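PDB 4LXR: protein toll from Drosophila melanogaster, which serves as the cell-surface receptor for cleaved spaetzle C-106, signalling in embryonic dorsal-ventral patterning and in the antifungal immune response. Local coordinates for residues L135-R147 against A156-L169. Numbering follows the deposited sequence. Where two conformers were deposited one is given.
Sequences LTHIPANLLTDMR and ANIEEMPSHLFDDL. With NAG (2-acetamido-2-deoxy-beta-D-glucopyranose), chain I.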
# COMPACT_ATOMS: atom_id res chain seq x y z
N LEU A 135 -43.86 -7.26 -1.36
CA LEU A 135 -44.88 -6.69 -2.24
C LEU A 135 -45.88 -5.99 -1.32
O LEU A 135 -46.43 -6.60 -0.42
CB LEU A 135 -45.56 -7.76 -3.09
CG LEU A 135 -46.82 -7.31 -3.87
CD1 LEU A 135 -46.51 -6.19 -4.87
CD2 LEU A 135 -47.44 -8.49 -4.59
N THR A 136 -46.08 -4.70 -1.54
CA THR A 136 -46.88 -3.91 -0.62
C THR A 136 -47.47 -2.70 -1.35
O THR A 136 -47.06 -2.35 -2.47
CB THR A 136 -46.00 -3.43 0.58
OG1 THR A 136 -46.83 -3.18 1.72
CG2 THR A 136 -45.24 -2.16 0.22
N HIS A 137 -48.44 -2.06 -0.71
CA HIS A 137 -49.07 -0.89 -1.30
C HIS A 137 -49.10 0.21 -0.28
O HIS A 137 -49.59 0.01 0.83
CB HIS A 137 -50.52 -1.17 -1.73
CG HIS A 137 -51.20 0.02 -2.33
ND1 HIS A 137 -52.15 0.76 -1.67
CD2 HIS A 137 -51.03 0.62 -3.54
CE1 HIS A 137 -52.57 1.75 -2.44
NE2 HIS A 137 -51.90 1.69 -3.58
N ILE A 138 -48.57 1.37 -0.65
CA ILE A 138 -48.66 2.54 0.25
C ILE A 138 -49.87 3.41 -0.14
O ILE A 138 -49.95 3.89 -1.27
CB ILE A 138 -47.38 3.35 0.21
CG1 ILE A 138 -46.20 2.46 0.68
CG2 ILE A 138 -47.49 4.61 1.10
CD1 ILE A 138 -44.92 3.12 0.48
N PRO A 139 -50.84 3.59 0.79
CA PRO A 139 -52.03 4.40 0.46
C PRO A 139 -51.65 5.87 0.50
O PRO A 139 -50.88 6.29 1.36
CB PRO A 139 -53.00 4.08 1.60
CG PRO A 139 -52.13 3.77 2.76
CD PRO A 139 -50.90 3.07 2.16
N ALA A 140 -52.19 6.64 -0.43
CA ALA A 140 -51.74 8.00 -0.64
C ALA A 140 -52.19 8.98 0.45
O ALA A 140 -51.75 10.12 0.47
CB ALA A 140 -52.14 8.48 -2.01
N ASN A 141 -53.05 8.53 1.36
CA ASN A 141 -53.32 9.33 2.55
C ASN A 141 -52.40 9.03 3.74
O ASN A 141 -52.63 9.54 4.85
CB ASN A 141 -54.80 9.22 2.98
CG ASN A 141 -55.12 7.91 3.65
OD1 ASN A 141 -54.38 6.91 3.51
ND2 ASN A 141 -56.24 7.89 4.36
N LEU A 142 -51.36 8.22 3.52
CA LEU A 142 -50.43 7.84 4.61
C LEU A 142 -49.94 9.05 5.42
O LEU A 142 -49.92 9.01 6.66
CB LEU A 142 -49.22 7.05 4.05
CG LEU A 142 -48.18 6.64 5.10
CD1 LEU A 142 -48.77 5.68 6.15
CD2 LEU A 142 -46.90 6.06 4.49
N LEU A 143 -49.60 10.13 4.73
CA LEU A 143 -48.89 11.25 5.37
C LEU A 143 -49.80 12.44 5.63
O LEU A 143 -49.38 13.60 5.64
CB LEU A 143 -47.68 11.67 4.51
CG LEU A 143 -46.64 10.54 4.30
CD1 LEU A 143 -45.60 10.96 3.28
CD2 LEU A 143 -45.97 10.17 5.63
N THR A 144 -51.07 12.13 5.87
CA THR A 144 -52.03 13.14 6.26
C THR A 144 -51.58 13.84 7.52
O THR A 144 -51.23 13.19 8.49
CB THR A 144 -53.43 12.51 6.48
OG1 THR A 144 -53.87 11.91 5.26
CG2 THR A 144 -54.45 13.57 6.98
N ASP A 145 -51.59 15.17 7.49
CA ASP A 145 -51.26 16.01 8.64
C ASP A 145 -49.80 15.94 9.09
O ASP A 145 -49.49 16.39 10.19
CB ASP A 145 -52.17 15.73 9.84
CG ASP A 145 -53.65 15.97 9.55
OD1 ASP A 145 -53.97 16.77 8.63
OD2 ASP A 145 -54.48 15.35 10.24
N MET A 146 -48.91 15.39 8.27
CA MET A 146 -47.49 15.35 8.66
C MET A 146 -46.83 16.68 8.31
O MET A 146 -45.86 16.71 7.54
CB MET A 146 -46.75 14.19 7.97
CG MET A 146 -47.30 12.79 8.32
SD MET A 146 -47.05 12.35 10.06
CE MET A 146 -45.29 12.02 10.10
N ARG A 147 -47.36 17.77 8.87
CA ARG A 147 -46.94 19.12 8.47
C ARG A 147 -45.62 19.56 9.12
O ARG A 147 -45.17 20.69 8.92
CB ARG A 147 -48.07 20.15 8.70
CG ARG A 147 -49.29 19.96 7.76
CD ARG A 147 -50.11 21.25 7.57
NE ARG A 147 -51.23 21.07 6.63
CZ ARG A 147 -51.21 21.42 5.34
NH1 ARG A 147 -50.12 21.99 4.82
NH2 ARG A 147 -52.27 21.21 4.56
N ALA A 156 -40.33 1.03 -1.29
CA ALA A 156 -41.26 -0.09 -1.28
C ALA A 156 -41.67 -0.56 -2.68
O ALA A 156 -42.85 -0.90 -2.90
CB ALA A 156 -42.50 0.30 -0.48
N ASN A 157 -40.71 -0.59 -3.61
CA ASN A 157 -40.98 -0.91 -5.02
C ASN A 157 -42.17 -0.12 -5.58
O ASN A 157 -43.01 -0.66 -6.29
CB ASN A 157 -41.15 -2.42 -5.24
CG ASN A 157 -39.80 -3.16 -5.16
OD1 ASN A 157 -39.06 -3.19 -6.14
ND2 ASN A 157 -39.46 -3.68 -3.98
N ILE A 158 -42.20 1.17 -5.23
CA ILE A 158 -43.31 2.03 -5.59
C ILE A 158 -43.34 2.34 -7.09
O ILE A 158 -42.40 2.94 -7.63
CB ILE A 158 -43.30 3.31 -4.79
CG1 ILE A 158 -43.29 2.97 -3.30
CG2 ILE A 158 -44.56 4.15 -5.14
CD1 ILE A 158 -42.96 4.16 -2.39
N GLU A 159 -44.41 1.90 -7.73
CA GLU A 159 -44.66 2.13 -9.16
C GLU A 159 -45.21 3.53 -9.47
O GLU A 159 -44.94 4.08 -10.54
CB GLU A 159 -45.63 1.07 -9.70
CG GLU A 159 -45.02 -0.34 -9.62
CD GLU A 159 -46.00 -1.48 -9.87
OE1 GLU A 159 -45.60 -2.46 -10.54
OE2 GLU A 159 -47.14 -1.41 -9.40
N GLU A 160 -46.00 4.08 -8.55
CA GLU A 160 -46.56 5.40 -8.76
C GLU A 160 -47.00 6.03 -7.45
O GLU A 160 -47.32 5.32 -6.49
CB GLU A 160 -47.74 5.33 -9.75
CG GLU A 160 -48.87 4.45 -9.26
CD GLU A 160 -49.63 3.79 -10.40
OE1 GLU A 160 -50.47 4.47 -11.04
OE2 GLU A 160 -49.39 2.59 -10.66
N MET A 161 -46.99 7.35 -7.38
CA MET A 161 -47.50 8.04 -6.21
C MET A 161 -48.56 9.05 -6.60
O MET A 161 -48.25 10.00 -7.31
CB MET A 161 -46.38 8.75 -5.46
CG MET A 161 -45.33 7.80 -4.91
SD MET A 161 -43.80 8.66 -4.55
CE MET A 161 -42.92 7.46 -3.54
N PRO A 162 -49.80 8.84 -6.12
CA PRO A 162 -50.85 9.83 -6.41
C PRO A 162 -50.41 11.12 -5.76
O PRO A 162 -49.75 11.11 -4.70
CB PRO A 162 -52.12 9.25 -5.75
CG PRO A 162 -51.86 7.76 -5.70
CD PRO A 162 -50.33 7.64 -5.45
N SER A 163 -50.71 12.22 -6.45
CA SER A 163 -50.29 13.55 -6.04
C SER A 163 -50.70 13.90 -4.62
O SER A 163 -50.04 14.71 -3.99
CB SER A 163 -50.88 14.60 -7.00
OG SER A 163 -50.31 14.47 -8.29
N HIS A 164 -51.79 13.32 -4.12
CA HIS A 164 -52.33 13.77 -2.84
C HIS A 164 -51.53 13.31 -1.62
O HIS A 164 -51.80 13.73 -0.50
CB HIS A 164 -53.86 13.51 -2.71
CG HIS A 164 -54.26 12.08 -2.50
ND1 HIS A 164 -54.73 11.27 -3.52
CD2 HIS A 164 -54.35 11.33 -1.37
CE1 HIS A 164 -55.05 10.08 -3.04
NE2 HIS A 164 -54.83 10.09 -1.73
N LEU A 165 -50.50 12.49 -1.85
CA LEU A 165 -49.60 12.06 -0.79
C LEU A 165 -48.90 13.27 -0.22
O LEU A 165 -48.65 13.34 0.99
CB LEU A 165 -48.56 11.04 -1.30
CG LEU A 165 -47.53 10.53 -0.27
CD1 LEU A 165 -48.10 9.44 0.68
CD2 LEU A 165 -46.32 10.01 -0.97
N PHE A 166 -48.65 14.24 -1.10
CA PHE A 166 -47.90 15.44 -0.75
C PHE A 166 -48.71 16.61 -0.21
O PHE A 166 -48.14 17.67 0.10
CB PHE A 166 -47.08 15.90 -1.97
CG PHE A 166 -46.22 14.80 -2.55
CD1 PHE A 166 -44.96 14.55 -2.05
CD2 PHE A 166 -46.70 14.00 -3.58
CE1 PHE A 166 -44.17 13.53 -2.57
CE2 PHE A 166 -45.93 12.97 -4.10
CZ PHE A 166 -44.64 12.75 -3.59
N ASP A 167 -50.03 16.42 -0.06
CA ASP A 167 -50.95 17.49 0.36
C ASP A 167 -50.48 18.27 1.61
O ASP A 167 -50.56 19.48 1.64
CB ASP A 167 -52.37 16.92 0.63
CG ASP A 167 -53.28 16.94 -0.62
OD1 ASP A 167 -52.76 17.15 -1.73
OD2 ASP A 167 -54.51 16.72 -0.48
N ASP A 168 -49.99 17.57 2.63
CA ASP A 168 -49.71 18.25 3.91
C ASP A 168 -48.21 18.41 4.22
O ASP A 168 -47.82 18.74 5.35
CB ASP A 168 -50.43 17.51 5.05
CG ASP A 168 -51.95 17.52 4.88
OD1 ASP A 168 -52.49 18.54 4.41
OD2 ASP A 168 -52.60 16.50 5.18
N LEU A 169 -47.36 18.20 3.21
CA LEU A 169 -45.91 18.18 3.44
C LEU A 169 -45.28 19.55 3.20
O LEU A 169 -44.33 19.69 2.43
CB LEU A 169 -45.27 17.11 2.56
CG LEU A 169 -45.95 15.75 2.70
CD1 LEU A 169 -45.24 14.70 1.88
CD2 LEU A 169 -46.05 15.34 4.16
C1 NAG I . -52.14 -4.07 -0.02
C2 NAG I . -52.53 -5.54 0.14
C3 NAG I . -52.82 -6.19 -1.22
C4 NAG I . -53.76 -5.33 -2.07
C5 NAG I . -53.25 -3.90 -2.13
C6 NAG I . -54.19 -2.98 -2.89
C7 NAG I . -51.61 -6.90 1.99
C8 NAG I . -52.99 -6.86 2.59
N2 NAG I . -51.46 -6.27 0.82
O3 NAG I . -53.41 -7.47 -1.01
O4 NAG I . -53.82 -5.85 -3.39
O5 NAG I . -53.13 -3.38 -0.80
O6 NAG I . -54.82 -2.03 -2.04
O7 NAG I . -50.68 -7.49 2.53
O HOH W 1 -43.98 -3.51 -3.49
O HOH W 2 -45.53 -0.39 -3.35
O HOH W 3 -50.46 11.63 2.44
O HOH W 4 -49.45 14.81 3.03
O HOH W 5 -48.93 21.48 1.85
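Asp168 reaches across to the backbone of Asp145 and the side chain of Arg147. Asp168 CB lies 3.6 Å from Asp145 N and 3.8 Å from Arg147 CG. Asp168 CG stands anti to the carbonyl carbon (chi1 -62°), and this torsion sets it 3.5 Å from Asp145 N. Asp168 OD2 accepts a nearly straight hydrogen bond from Asp145 N at 2.9 Å. The donor comes from the anti side, 32° out of the carboxylate plane. In one conformer of Arg147, Asp168 OD1 makes a salt bridge to Arg147 NH2 at 2.7 Å. OD1 lies over one face of the guanidinium, the two planes 54° apart. Arg147 also pairs with Glu170 through NH1. Replacing Asp168 by an alanine removes both oxygens and would probably leave Asp145 N without this acceptor and Arg147 NH2 without its carboxylate mate. Both segments are loops on the non-strand side of the leucine-rich repeat solenoid, in successive turns of the Toll ectodomain; residues 156-168 belong to LRR 1. Between the turns, Leu143 CD1 touches Leu165 CD1 at 3.9 Å and Leu169 CD1. Ala140 CB meets Pro162 and lies over one face of the His164 ring, doubtfully close. Two waters bridge the backbones here, both bonded to Leu165 O. Farther along, Ile138 CD1 meets Ile158 CD1 at 3.6 Å, the two side chains crossing at about a right angle.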